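Long-range contacts in Cap5O (PDB 3OJO), which binds NAD and probably oxidises UDP-N-acetyl-mannosamine as an NAD-dependent dehydrogenase in the synthesis of the Staphylococcus aureus capsular polysaccharide: residues L19-L24 against S56-G61; L24-M29 against E171-N176; F87-P92 against S106-A111. All coordinates share one frame; numbering follows the deposited sequence.

How the interactions relate
All three contacts belong to the Rossmann-type NAD-binding domain. Interaction 1 and interaction 2 share Leu24 and the helix 23-32, their centres about 10 Å apart, and they touch where Ile57 CD1 lies 3.9 Å from Pro25 CG. Interaction 1 holds the turn under the NAD diphosphate; interaction 2 packs the helix that follows this turn against helix 169-175. Interaction 3, its centre about 17 Å from that of interaction 1, borders the adenine and the nicotinamide ribose. Ile22 and Ala90 join interactions 1 and 3, with Ile22 CG2 3.7 Å from Ala90 CB. Interactions 2 and 3 do not touch.

Interaction 1: residues L19-L24 against S56-G61; sequences LGYIGL and SIEEPG. With NAD (nicotinamide-adenine-dinucleotide), chain J.
Tyr21 and Ile57 form the apolar heart of this contact, passing each other in opposite directions. Ile57 CB sits over one face of the Tyr21 ring, 3.8 Å from its centroid and 17° off the normal, a CH-pi contact. With CG1 of Ile57 between its backbone N and carbonyl carbon (chi1 70°), Ile57 CD1 lies 3.6 Å from Tyr21 CD1, while CG2 turns to the carbonyl carbon of Gly20. Leu24 extends the patch, its CD2 meeting Ile57 CG1.

Polar contacts flank this patch. Glu58 N donates to Tyr21 OH, 3.1 Å away and fairly straight at 161°, and Glu58 O lies at the ring edge, in its plane. A water bridges Leu19 O and Ser56 OG, 2.8 Å from each, donating to Leu19 O.

On the cofactor side, Ile22 N donates to O2N of NAD at 3.0 Å, and Tyr21 N makes a weak bond to O2A. Gly20 CA comes within 3.2 Å of NAD O5B, so the backbone lies close against the ligand there. Gly20 and Gly23 fit the GxGxxG pattern of Rossmann folds, with Gly18 completing it.

Chemically, the Ile22 N-H, with a weaker one from Tyr21, meets the diphosphate, while the loop 56-61 fixes the Tyr21 ring by one face and its hydroxyl.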
loop_
_atom_site.group_PDB
_atom_site.type_symbol
_atom_site.label_atom_id
_atom_site.label_comp_id
_atom_site.label_asym_id
_atom_site.label_seq_id
_atom_site.Cartn_x
_atom_site.Cartn_y
_atom_site.Cartn_z
ATOM N N LEU B 19 17.937 0.903 -29.252
ATOM C CA LEU B 19 16.912 1.539 -30.085
ATOM C C LEU B 19 15.554 0.846 -30.076
ATOM O O LEU B 19 14.996 0.546 -31.142
ATOM C CB LEU B 19 17.422 1.744 -31.526
ATOM C CG LEU B 19 18.695 2.553 -31.684
ATOM C CD1 LEU B 19 19.234 2.384 -33.052
ATOM C CD2 LEU B 19 18.466 4.012 -31.399
ATOM N N GLY B 20 15.026 0.622 -28.878
ATOM C CA GLY B 20 13.697 0.041 -28.706
ATOM C C GLY B 20 12.649 1.110 -28.504
ATOM O O GLY B 20 12.772 2.212 -29.052
ATOM N N TYR B 21 11.639 0.803 -27.689
ATOM C CA TYR B 21 10.523 1.703 -27.367
ATOM C C TYR B 21 10.918 2.993 -26.672
ATOM O O TYR B 21 10.248 4.008 -26.843
ATOM C CB TYR B 21 9.382 0.953 -26.646
ATOM C CG TYR B 21 8.525 0.199 -27.642
ATOM C CD1 TYR B 21 7.445 0.817 -28.271
ATOM C CD2 TYR B 21 8.838 -1.108 -28.015
ATOM C CE1 TYR B 21 6.683 0.149 -29.232
ATOM C CE2 TYR B 21 8.096 -1.781 -28.993
ATOM C CZ TYR B 21 7.013 -1.153 -29.591
ATOM O OH TYR B 21 6.269 -1.814 -30.545
ATOM N N ILE B 22 12.038 2.962 -25.942
ATOM C CA ILE B 22 12.611 4.119 -25.251
ATOM C C ILE B 22 13.632 4.856 -26.159
ATOM O O ILE B 22 13.443 6.038 -26.442
ATOM C CB ILE B 22 13.219 3.686 -23.880
ATOM C CG1 ILE B 22 12.159 3.194 -22.875
ATOM C CG2 ILE B 22 14.106 4.760 -23.305
ATOM C CD1 ILE B 22 11.208 4.263 -22.319
ATOM N N GLY B 23 14.678 4.141 -26.598
ATOM C CA GLY B 23 15.789 4.662 -27.390
ATOM C C GLY B 23 15.465 5.233 -28.754
ATOM O O GLY B 23 15.961 6.309 -29.082
ATOM N N LEU B 24 14.689 4.511 -29.585
ATOM C CA LEU B 24 14.353 4.993 -30.924
ATOM C C LEU B 24 13.574 6.321 -30.901
ATOM O O LEU B 24 14.083 7.277 -31.490
ATOM C CB LEU B 24 13.651 3.920 -31.788
ATOM C CG LEU B 24 13.293 4.327 -33.223
ATOM C CD1 LEU B 24 14.554 4.667 -34.034
ATOM C CD2 LEU B 24 12.448 3.259 -33.894
ATOM N N SER B 56 11.662 0.403 -36.386
ATOM C CA SER B 56 11.730 -0.951 -35.849
ATOM C C SER B 56 10.669 -1.201 -34.755
ATOM O O SER B 56 10.556 -2.324 -34.270
ATOM C CB SER B 56 13.132 -1.218 -35.317
ATOM O OG SER B 56 13.480 -0.238 -34.352
ATOM N N ILE B 57 9.903 -0.167 -34.367
ATOM C CA ILE B 57 8.861 -0.257 -33.333
ATOM C C ILE B 57 7.476 0.128 -33.899
ATOM O O ILE B 57 7.376 0.707 -34.987
ATOM C CB ILE B 57 9.217 0.513 -32.001
ATOM C CG1 ILE B 57 9.208 2.048 -32.170
ATOM C CG2 ILE B 57 10.522 0.030 -31.389
ATOM C CD1 ILE B 57 8.721 2.805 -30.983
ATOM N N GLU B 58 6.424 -0.226 -33.164
ATOM C CA GLU B 58 5.042 0.061 -33.509
ATOM C C GLU B 58 4.586 1.254 -32.649
ATOM O O GLU B 58 4.397 1.128 -31.435
ATOM C CB GLU B 58 4.179 -1.227 -33.363
ATOM C CG GLU B 58 2.756 -1.109 -32.817
ATOM C CD GLU B 58 1.626 -1.073 -33.832
ATOM O OE1 GLU B 58 1.499 -2.037 -34.624
ATOM O OE2 GLU B 58 0.832 -0.103 -33.798
ATOM N N GLU B 59 4.536 2.442 -33.275
ATOM C CA GLU B 59 4.049 3.661 -32.661
ATOM C C GLU B 59 3.428 4.551 -33.755
ATOM O O GLU B 59 4.161 5.021 -34.631
ATOM C CB GLU B 59 5.162 4.400 -31.880
ATOM C CG GLU B 59 4.754 5.770 -31.334
ATOM C CD GLU B 59 3.755 5.863 -30.191
ATOM O OE1 GLU B 59 3.412 4.822 -29.576
ATOM O OE2 GLU B 59 3.358 7.010 -29.876
ATOM N N PRO B 60 2.095 4.826 -33.690
ATOM C CA PRO B 60 1.456 5.711 -34.688
ATOM C C PRO B 60 2.133 7.065 -34.822
ATOM O O PRO B 60 2.471 7.699 -33.822
ATOM C CB PRO B 60 0.070 5.966 -34.109
ATOM C CG PRO B 60 0.037 5.359 -32.748
ATOM C CD PRO B 60 1.104 4.318 -32.722
ATOM N N GLY B 61 2.263 7.512 -36.049
ATOM C CA GLY B 61 2.850 8.805 -36.366
ATOM C C GLY B 61 4.356 8.905 -36.329
ATOM O O GLY B 61 4.905 9.881 -36.842
HETATM P PA NAD J . 13.350 -2.760 -25.907
HETATM O O1A NAD J . 13.573 -4.217 -25.795
HETATM O O2A NAD J . 12.162 -2.448 -26.728
HETATM O O5B NAD J . 14.658 -2.090 -26.561
HETATM C C5B NAD J . 15.954 -2.447 -26.161
HETATM C C4B NAD J . 16.841 -2.368 -27.381
HETATM O O4B NAD J . 18.187 -2.249 -26.972
HETATM C C3B NAD J . 16.728 -3.600 -28.289
HETATM O O3B NAD J . 16.600 -3.176 -29.641
HETATM C C2B NAD J . 18.088 -4.265 -28.119
HETATM O O2B NAD J . 18.520 -4.973 -29.263
HETATM C C1B NAD J . 18.989 -3.087 -27.793
HETATM N N9A NAD J . 20.189 -3.522 -27.063
HETATM C C8A NAD J . 20.240 -4.489 -26.082
HETATM N N7A NAD J . 21.492 -4.524 -25.573
HETATM C C5A NAD J . 22.234 -3.596 -26.225
HETATM C C6A NAD J . 23.577 -3.233 -26.113
HETATM N N6A NAD J . 24.338 -3.863 -25.212
HETATM N N1A NAD J . 24.081 -2.223 -26.929
HETATM C C2A NAD J . 23.258 -1.575 -27.836
HETATM N N3A NAD J . 21.931 -1.942 -27.945
HETATM C C4A NAD J . 21.427 -2.937 -27.153
HETATM O O3 NAD J . 13.258 -2.139 -24.414
HETATM P PN NAD J . 12.556 -0.736 -24.073
HETATM O O1N NAD J . 11.098 -0.984 -23.945
HETATM O O2N NAD J . 13.062 0.312 -24.994
HETATM O O5D NAD J . 13.075 -0.438 -22.604
HETATM C C5D NAD J . 14.422 -0.612 -22.248
HETATM C C4D NAD J . 14.521 -0.480 -20.732
HETATM O O4D NAD J . 14.081 0.806 -20.322
HETATM C C3D NAD J . 13.594 -1.421 -19.961
HETATM O O3D NAD J . 13.988 -2.779 -19.896
HETATM C C2D NAD J . 13.607 -0.742 -18.614
HETATM O O2D NAD J . 14.893 -0.864 -18.063
HETATM C C1D NAD J . 13.490 0.715 -19.032
HETATM N N1N NAD J . 12.050 1.061 -19.010
HETATM C C2N NAD J . 11.262 1.001 -20.137
HETATM C C3N NAD J . 9.895 1.308 -20.048
HETATM C C7N NAD J . 9.119 1.675 -21.282
HETATM O O7N NAD J . 8.274 2.808 -21.214
HETATM N N7N NAD J . 9.219 0.923 -22.386
HETATM C C4N NAD J . 9.335 1.637 -18.806
HETATM C C5N NAD J . 10.129 1.659 -17.660
HETATM C C6N NAD J . 11.486 1.350 -17.785
HETATM O O HOH W 1 13.451 -1.664 -31.944
#

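Interaction 2: residues L24-M29 against E171-N176; sequences LPTSIM and EELVHN
Leu173 of helix 169-175 points at helix 23-32, the first helix of the Rossmann fold, which follows the glycine-rich turn at NAD. The two short segments cross at -64° with their axes 10.8 Å apart, and the contact between them is buried and made by packing, with no hydrogen bond across it.

Met29 shows how the spacing is filled. Its CB lies 3.8 Å from Leu173 CD2, and CG is only slightly farther from the same methyl. CG stands anti to the backbone N (chi1 -164°), and bends at chi2 and chi3 then turn the chain toward the next residue of the other helix. SD passes Val174 CG2 at 4.1 Å, and CE closes on that methyl at 3.6 Å. The methionine chain as a whole runs opposite to Leu173, touching it through CB and CG, and crosses Val174 at about a right angle with SD and CE at the contact.

Leu173 CD2 rests on Thr26 CA, Pro25 O and Met29, and both methyls also reach the Thr26 hydroxyl, whose side chain crosses the leucine nearly square. Thr26 OG1 bonds to the carbonyl oxygen of Ile22, four residues back, in the turn that leads into the helix, which leaves its contact with Leu173 one of simple packing. Pro25 also meets Ile169 and Leu170, about one turn earlier on the facing helix. Back at the hydroxyl, Thr26 OG1 is 3.9 Å from both Leu173 CD1 and Leu173 CD2.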
loop_
_atom_site.group_PDB
_atom_site.type_symbol
_atom_site.label_atom_id
_atom_site.label_comp_id
_atom_site.label_asym_id
_atom_site.label_seq_id
_atom_site.Cartn_x
_atom_site.Cartn_y
_atom_site.Cartn_z
ATOM N N LEU B 24 14.689 4.511 -29.585
ATOM C CA LEU B 24 14.353 4.993 -30.924
ATOM C C LEU B 24 13.574 6.321 -30.901
ATOM O O LEU B 24 14.083 7.277 -31.490
ATOM C CB LEU B 24 13.651 3.920 -31.788
ATOM C CG LEU B 24 13.293 4.327 -33.223
ATOM C CD1 LEU B 24 14.554 4.667 -34.034
ATOM C CD2 LEU B 24 12.448 3.259 -33.894
ATOM N N PRO B 25 12.419 6.455 -30.199
ATOM C CA PRO B 25 11.739 7.763 -30.146
ATOM C C PRO B 25 12.601 8.893 -29.578
ATOM O O PRO B 25 12.528 10.012 -30.089
ATOM C CB PRO B 25 10.526 7.485 -29.256
ATOM C CG PRO B 25 10.275 6.023 -29.427
ATOM C CD PRO B 25 11.653 5.451 -29.434
ATOM N N THR B 26 13.442 8.587 -28.560
ATOM C CA THR B 26 14.385 9.530 -27.941
ATOM C C THR B 26 15.409 10.023 -28.980
ATOM O O THR B 26 15.649 11.225 -29.043
ATOM C CB THR B 26 15.023 8.896 -26.688
ATOM O OG1 THR B 26 13.986 8.587 -25.747
ATOM C CG2 THR B 26 16.094 9.767 -26.047
ATOM N N SER B 27 16.018 9.113 -29.768
ATOM C CA SER B 27 16.958 9.479 -30.837
ATOM C C SER B 27 16.241 10.382 -31.839
ATOM O O SER B 27 16.772 11.421 -32.217
ATOM C CB SER B 27 17.433 8.233 -31.575
ATOM O OG SER B 27 17.930 7.271 -30.668
ATOM N N ILE B 28 15.014 9.987 -32.236
ATOM C CA ILE B 28 14.182 10.722 -33.183
ATOM C C ILE B 28 13.901 12.147 -32.661
ATOM O O ILE B 28 14.029 13.104 -33.418
ATOM C CB ILE B 28 12.909 9.887 -33.576
ATOM C CG1 ILE B 28 13.291 8.755 -34.549
ATOM C CG2 ILE B 28 11.773 10.759 -34.165
ATOM C CD1 ILE B 28 12.204 7.644 -34.740
ATOM N N MET B 29 13.591 12.269 -31.364
ATOM C CA MET B 29 13.289 13.512 -30.674
ATOM C C MET B 29 14.441 14.539 -30.647
ATOM O O MET B 29 14.215 15.708 -30.972
ATOM C CB MET B 29 12.765 13.220 -29.270
ATOM C CG MET B 29 12.075 14.404 -28.637
ATOM S SD MET B 29 10.829 15.228 -29.678
ATOM C CE MET B 29 9.423 14.461 -29.157
ATOM N N GLU B 171 4.823 13.090 -27.586
ATOM C CA GLU B 171 4.206 14.126 -26.744
ATOM C C GLU B 171 4.608 13.911 -25.295
ATOM O O GLU B 171 5.135 14.836 -24.673
ATOM C CB GLU B 171 2.667 14.291 -26.927
ATOM C CG GLU B 171 1.912 13.126 -27.553
ATOM C CD GLU B 171 1.909 13.010 -29.071
ATOM O OE1 GLU B 171 1.448 13.966 -29.738
ATOM O OE2 GLU B 171 2.302 11.937 -29.587
ATOM N N GLU B 172 4.502 12.650 -24.815
ATOM C CA GLU B 172 4.898 12.233 -23.467
ATOM C C GLU B 172 6.370 12.602 -23.165
ATOM O O GLU B 172 6.651 13.094 -22.104
ATOM C CB GLU B 172 4.625 10.736 -23.302
ATOM C CG GLU B 172 5.093 10.121 -21.996
ATOM C CD GLU B 172 4.044 9.959 -20.916
ATOM O OE1 GLU B 172 3.027 10.689 -20.950
ATOM O OE2 GLU B 172 4.263 9.125 -20.007
ATOM N N LEU B 173 7.276 12.430 -24.124
ATOM C CA LEU B 173 8.697 12.740 -23.999
ATOM C C LEU B 173 8.956 14.239 -23.757
ATOM O O LEU B 173 9.847 14.580 -22.987
ATOM C CB LEU B 173 9.379 12.265 -25.296
ATOM C CG LEU B 173 10.771 11.596 -25.268
ATOM C CD1 LEU B 173 10.855 10.460 -24.262
ATOM C CD2 LEU B 173 11.107 11.052 -26.646
ATOM N N VAL B 174 8.138 15.117 -24.366
ATOM C CA VAL B 174 8.222 16.575 -24.269
ATOM C C VAL B 174 7.599 17.150 -22.968
ATOM O O VAL B 174 8.258 17.923 -22.258
ATOM C CB VAL B 174 7.625 17.233 -25.564
ATOM C CG1 VAL B 174 7.382 18.730 -25.394
ATOM C CG2 VAL B 174 8.528 16.997 -26.763
ATOM N N HIS B 175 6.323 16.795 -22.691
ATOM C CA HIS B 175 5.504 17.323 -21.593
ATOM C C HIS B 175 5.577 16.692 -20.202
ATOM O O HIS B 175 5.126 17.317 -19.238
ATOM C CB HIS B 175 4.058 17.530 -22.050
ATOM C CG HIS B 175 3.949 18.446 -23.224
ATOM N ND1 HIS B 175 3.594 17.977 -24.474
ATOM C CD2 HIS B 175 4.215 19.769 -23.310
ATOM C CE1 HIS B 175 3.624 19.031 -25.273
ATOM N NE2 HIS B 175 4.004 20.129 -24.620
ATOM N N ASN B 176 6.139 15.488 -20.079
ATOM C CA ASN B 176 6.275 14.839 -18.783
ATOM C C ASN B 176 7.329 15.511 -17.933
ATOM O O ASN B 176 8.375 15.922 -18.447
ATOM C CB ASN B 176 6.698 13.368 -18.946
ATOM C CG ASN B 176 5.591 12.360 -19.042
ATOM O OD1 ASN B 176 4.419 12.683 -19.268
ATOM N ND2 ASN B 176 5.957 11.100 -18.871
#

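Interaction 3: residues F87-P92 against S106-A111; sequences FIIAVP and SLVMRA. With NAD (nicotinamide-adenine-dinucleotide), chain J.
The backbone of strand 86-89 runs out into the loop 90-92 beside the first turns of helix 106-115, the two chains coming nearest at Val91 and Val108, whose CA atoms are 6.2 Å apart. No direct hydrogen bond joins the segments; a water spans them instead, donating to Pro92 O at 2.8 Å and accepting a longer bond from Val108 N.

The two methyls of Val91 have different neighbours. CG2, set between the backbone N and the carbonyl carbon, presses on the helix backbone 3.4 Å from Leu107 O, and it also meets Val108 CG2. CG1 lies anti to the carbonyl carbon (chi1 -57°), which brings it both to Ala111 CB and to the adenine of NAD, 3.5 Å from C5A. One side chain therefore packs on the helix and borders the base.

Deeper in the sheet, Ile89 turns CG2 toward the helix, where that methyl is shared by Val108 CG1 and Ala111 CB at 4.0 Å each. Beyond the strand end, Pro92 and Leu107 meet: Leu107 CD1 packs on Pro92 CD at 3.6 Å, and Leu107 CB approaches Pro92 O. The proline ring also touches the adenosine part of NAD, CD being 3.5 Å from C8A. Ser129 OG hydrogen-bonds to Val91 O from the neighbouring loop, and Val17 on strand 13-17 backs both Val91 and Ala111.

This is the strand-to-helix half of a beta-alpha-beta unit, completed by strand 124-127. Strand 86-89 lies beside strand 13-17 within a Rossmann sheet; the loop at its C-terminal end and the following helix border the adenine of NAD, and Val91 and Pro92 also reach the nicotinamide ribose, Val91 O lying 3.1 Å from NAD C4D.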
loop_
_atom_site.group_PDB
_atom_site.type_symbol
_atom_site.label_atom_id
_atom_site.label_comp_id
_atom_site.label_asym_id
_atom_site.label_seq_id
_atom_site.Cartn_x
_atom_site.Cartn_y
_atom_site.Cartn_z
ATOM N N PHE B 87 26.050 10.495 -24.153
ATOM C CA PHE B 87 25.709 9.096 -24.373
ATOM C C PHE B 87 24.504 8.758 -23.508
ATOM O O PHE B 87 24.504 9.035 -22.317
ATOM C CB PHE B 87 26.862 8.169 -24.024
ATOM C CG PHE B 87 28.111 8.324 -24.849
ATOM C CD1 PHE B 87 28.316 7.544 -25.983
ATOM C CD2 PHE B 87 29.116 9.207 -24.460
ATOM C CE1 PHE B 87 29.500 7.654 -26.720
ATOM C CE2 PHE B 87 30.293 9.332 -25.209
ATOM C CZ PHE B 87 30.483 8.547 -26.327
ATOM N N ILE B 88 23.461 8.200 -24.122
ATOM C CA ILE B 88 22.256 7.780 -23.424
ATOM C C ILE B 88 22.119 6.256 -23.534
ATOM O O ILE B 88 21.971 5.739 -24.643
ATOM C CB ILE B 88 20.967 8.522 -23.902
ATOM C CG1 ILE B 88 21.079 10.044 -23.679
ATOM C CG2 ILE B 88 19.737 7.938 -23.186
ATOM C CD1 ILE B 88 19.974 10.876 -24.189
ATOM N N ILE B 89 22.144 5.549 -22.384
ATOM C CA ILE B 89 21.932 4.103 -22.349
ATOM C C ILE B 89 20.430 3.876 -22.119
ATOM O O ILE B 89 19.884 4.293 -21.087
ATOM C CB ILE B 89 22.837 3.407 -21.306
ATOM C CG1 ILE B 89 24.325 3.567 -21.699
ATOM C CG2 ILE B 89 22.455 1.926 -21.117
ATOM C CD1 ILE B 89 25.282 3.665 -20.548
ATOM N N ALA B 90 19.780 3.241 -23.105
ATOM C CA ALA B 90 18.349 2.918 -23.123
ATOM C C ALA B 90 18.151 1.448 -23.538
ATOM O O ALA B 90 17.228 1.129 -24.292
ATOM C CB ALA B 90 17.625 3.838 -24.089
ATOM N N VAL B 91 19.031 0.558 -23.038
ATOM C CA VAL B 91 19.001 -0.886 -23.291
ATOM C C VAL B 91 17.996 -1.550 -22.301
ATOM O O VAL B 91 17.584 -0.882 -21.343
ATOM C CB VAL B 91 20.422 -1.526 -23.234
ATOM C CG1 VAL B 91 21.378 -0.860 -24.219
ATOM C CG2 VAL B 91 20.988 -1.487 -21.820
ATOM N N PRO B 92 17.578 -2.829 -22.471
ATOM C CA PRO B 92 16.635 -3.399 -21.498
ATOM C C PRO B 92 17.280 -3.858 -20.190
ATOM O O PRO B 92 18.489 -4.097 -20.111
ATOM C CB PRO B 92 15.989 -4.572 -22.255
ATOM C CG PRO B 92 16.718 -4.669 -23.572
ATOM C CD PRO B 92 17.923 -3.807 -23.518
ATOM N N SER B 106 23.035 -6.162 -16.344
ATOM C CA SER B 106 24.020 -6.730 -17.279
ATOM C C SER B 106 24.074 -6.077 -18.649
ATOM O O SER B 106 25.169 -5.858 -19.149
ATOM C CB SER B 106 23.817 -8.232 -17.421
ATOM O OG SER B 106 23.925 -8.849 -16.151
ATOM N N LEU B 107 22.909 -5.756 -19.261
ATOM C CA LEU B 107 22.898 -5.124 -20.589
ATOM C C LEU B 107 23.349 -3.673 -20.514
ATOM O O LEU B 107 23.966 -3.172 -21.454
ATOM C CB LEU B 107 21.565 -5.280 -21.339
ATOM C CG LEU B 107 20.888 -6.672 -21.330
ATOM C CD1 LEU B 107 19.703 -6.687 -22.244
ATOM C CD2 LEU B 107 21.807 -7.750 -21.801
ATOM N N VAL B 108 23.083 -3.023 -19.369
ATOM C CA VAL B 108 23.504 -1.652 -19.059
ATOM C C VAL B 108 25.044 -1.602 -18.894
ATOM O O VAL B 108 25.679 -0.651 -19.318
ATOM C CB VAL B 108 22.784 -1.127 -17.793
ATOM C CG1 VAL B 108 23.174 0.315 -17.501
ATOM C CG2 VAL B 108 21.281 -1.259 -17.926
ATOM N N MET B 109 25.618 -2.613 -18.257
ATOM C CA MET B 109 27.050 -2.699 -18.040
ATOM C C MET B 109 27.777 -3.079 -19.339
ATOM O O MET B 109 28.805 -2.483 -19.658
ATOM C CB MET B 109 27.377 -3.598 -16.845
ATOM C CG MET B 109 26.863 -3.047 -15.506
ATOM S SD MET B 109 27.339 -1.332 -15.166
ATOM C CE MET B 109 25.914 -0.742 -14.578
ATOM N N ARG B 110 27.177 -3.980 -20.143
ATOM C CA ARG B 110 27.694 -4.340 -21.469
ATOM C C ARG B 110 27.680 -3.095 -22.352
ATOM O O ARG B 110 28.679 -2.817 -23.007
ATOM C CB ARG B 110 26.820 -5.431 -22.102
ATOM C CG ARG B 110 27.522 -6.748 -22.298
ATOM C CD ARG B 110 26.548 -7.855 -22.667
ATOM N NE ARG B 110 26.074 -8.586 -21.489
ATOM C CZ ARG B 110 25.062 -9.450 -21.496
ATOM N NH1 ARG B 110 24.390 -9.687 -22.615
ATOM N NH2 ARG B 110 24.706 -10.072 -20.380
ATOM N N ALA B 111 26.554 -2.324 -22.325
ATOM C CA ALA B 111 26.382 -1.072 -23.049
ATOM C C ALA B 111 27.357 -0.007 -22.552
ATOM O O ALA B 111 27.811 0.813 -23.353
ATOM C CB ALA B 111 24.955 -0.570 -22.914
HETATM P PA NAD J . 13.350 -2.760 -25.907
HETATM O O1A NAD J . 13.573 -4.217 -25.795
HETATM O O2A NAD J . 12.162 -2.448 -26.728
HETATM O O5B NAD J . 14.658 -2.090 -26.561
HETATM C C5B NAD J . 15.954 -2.447 -26.161
HETATM C C4B NAD J . 16.841 -2.368 -27.381
HETATM O O4B NAD J . 18.187 -2.249 -26.972
HETATM C C3B NAD J . 16.728 -3.600 -28.289
HETATM O O3B NAD J . 16.600 -3.176 -29.641
HETATM C C2B NAD J . 18.088 -4.265 -28.119
HETATM O O2B NAD J . 18.520 -4.973 -29.263
HETATM C C1B NAD J . 18.989 -3.087 -27.793
HETATM N N9A NAD J . 20.189 -3.522 -27.063
HETATM C C8A NAD J . 20.240 -4.489 -26.082
HETATM N N7A NAD J . 21.492 -4.524 -25.573
HETATM C C5A NAD J . 22.234 -3.596 -26.225
HETATM C C6A NAD J . 23.577 -3.233 -26.113
HETATM N N6A NAD J . 24.338 -3.863 -25.212
HETATM N N1A NAD J . 24.081 -2.223 -26.929
HETATM C C2A NAD J . 23.258 -1.575 -27.836
HETATM N N3A NAD J . 21.931 -1.942 -27.945
HETATM C C4A NAD J . 21.427 -2.937 -27.153
HETATM O O3 NAD J . 13.258 -2.139 -24.414
HETATM P PN NAD J . 12.556 -0.736 -24.073
HETATM O O1N NAD J . 11.098 -0.984 -23.945
HETATM O O2N NAD J . 13.062 0.312 -24.994
HETATM O O5D NAD J . 13.075 -0.438 -22.604
HETATM C C5D NAD J . 14.422 -0.612 -22.248
HETATM C C4D NAD J . 14.521 -0.480 -20.732
HETATM O O4D NAD J . 14.081 0.806 -20.322
HETATM C C3D NAD J . 13.594 -1.421 -19.961
HETATM O O3D NAD J . 13.988 -2.779 -19.896
HETATM C C2D NAD J . 13.607 -0.742 -18.614
HETATM O O2D NAD J . 14.893 -0.864 -18.063
HETATM C C1D NAD J . 13.490 0.715 -19.032
HETATM N N1N NAD J . 12.050 1.061 -19.010
HETATM C C2N NAD J . 11.262 1.001 -20.137
HETATM C C3N NAD J . 9.895 1.308 -20.048
HETATM C C7N NAD J . 9.119 1.675 -21.282
HETATM O O7N NAD J . 8.274 2.808 -21.214
HETATM N N7N NAD J . 9.219 0.923 -22.386
HETATM C C4N NAD J . 9.335 1.637 -18.806
HETATM C C5N NAD J . 10.129 1.659 -17.660
HETATM C C6N NAD J . 11.486 1.350 -17.785
HETATM O O HOH W 2 20.455 -4.558 -18.197
#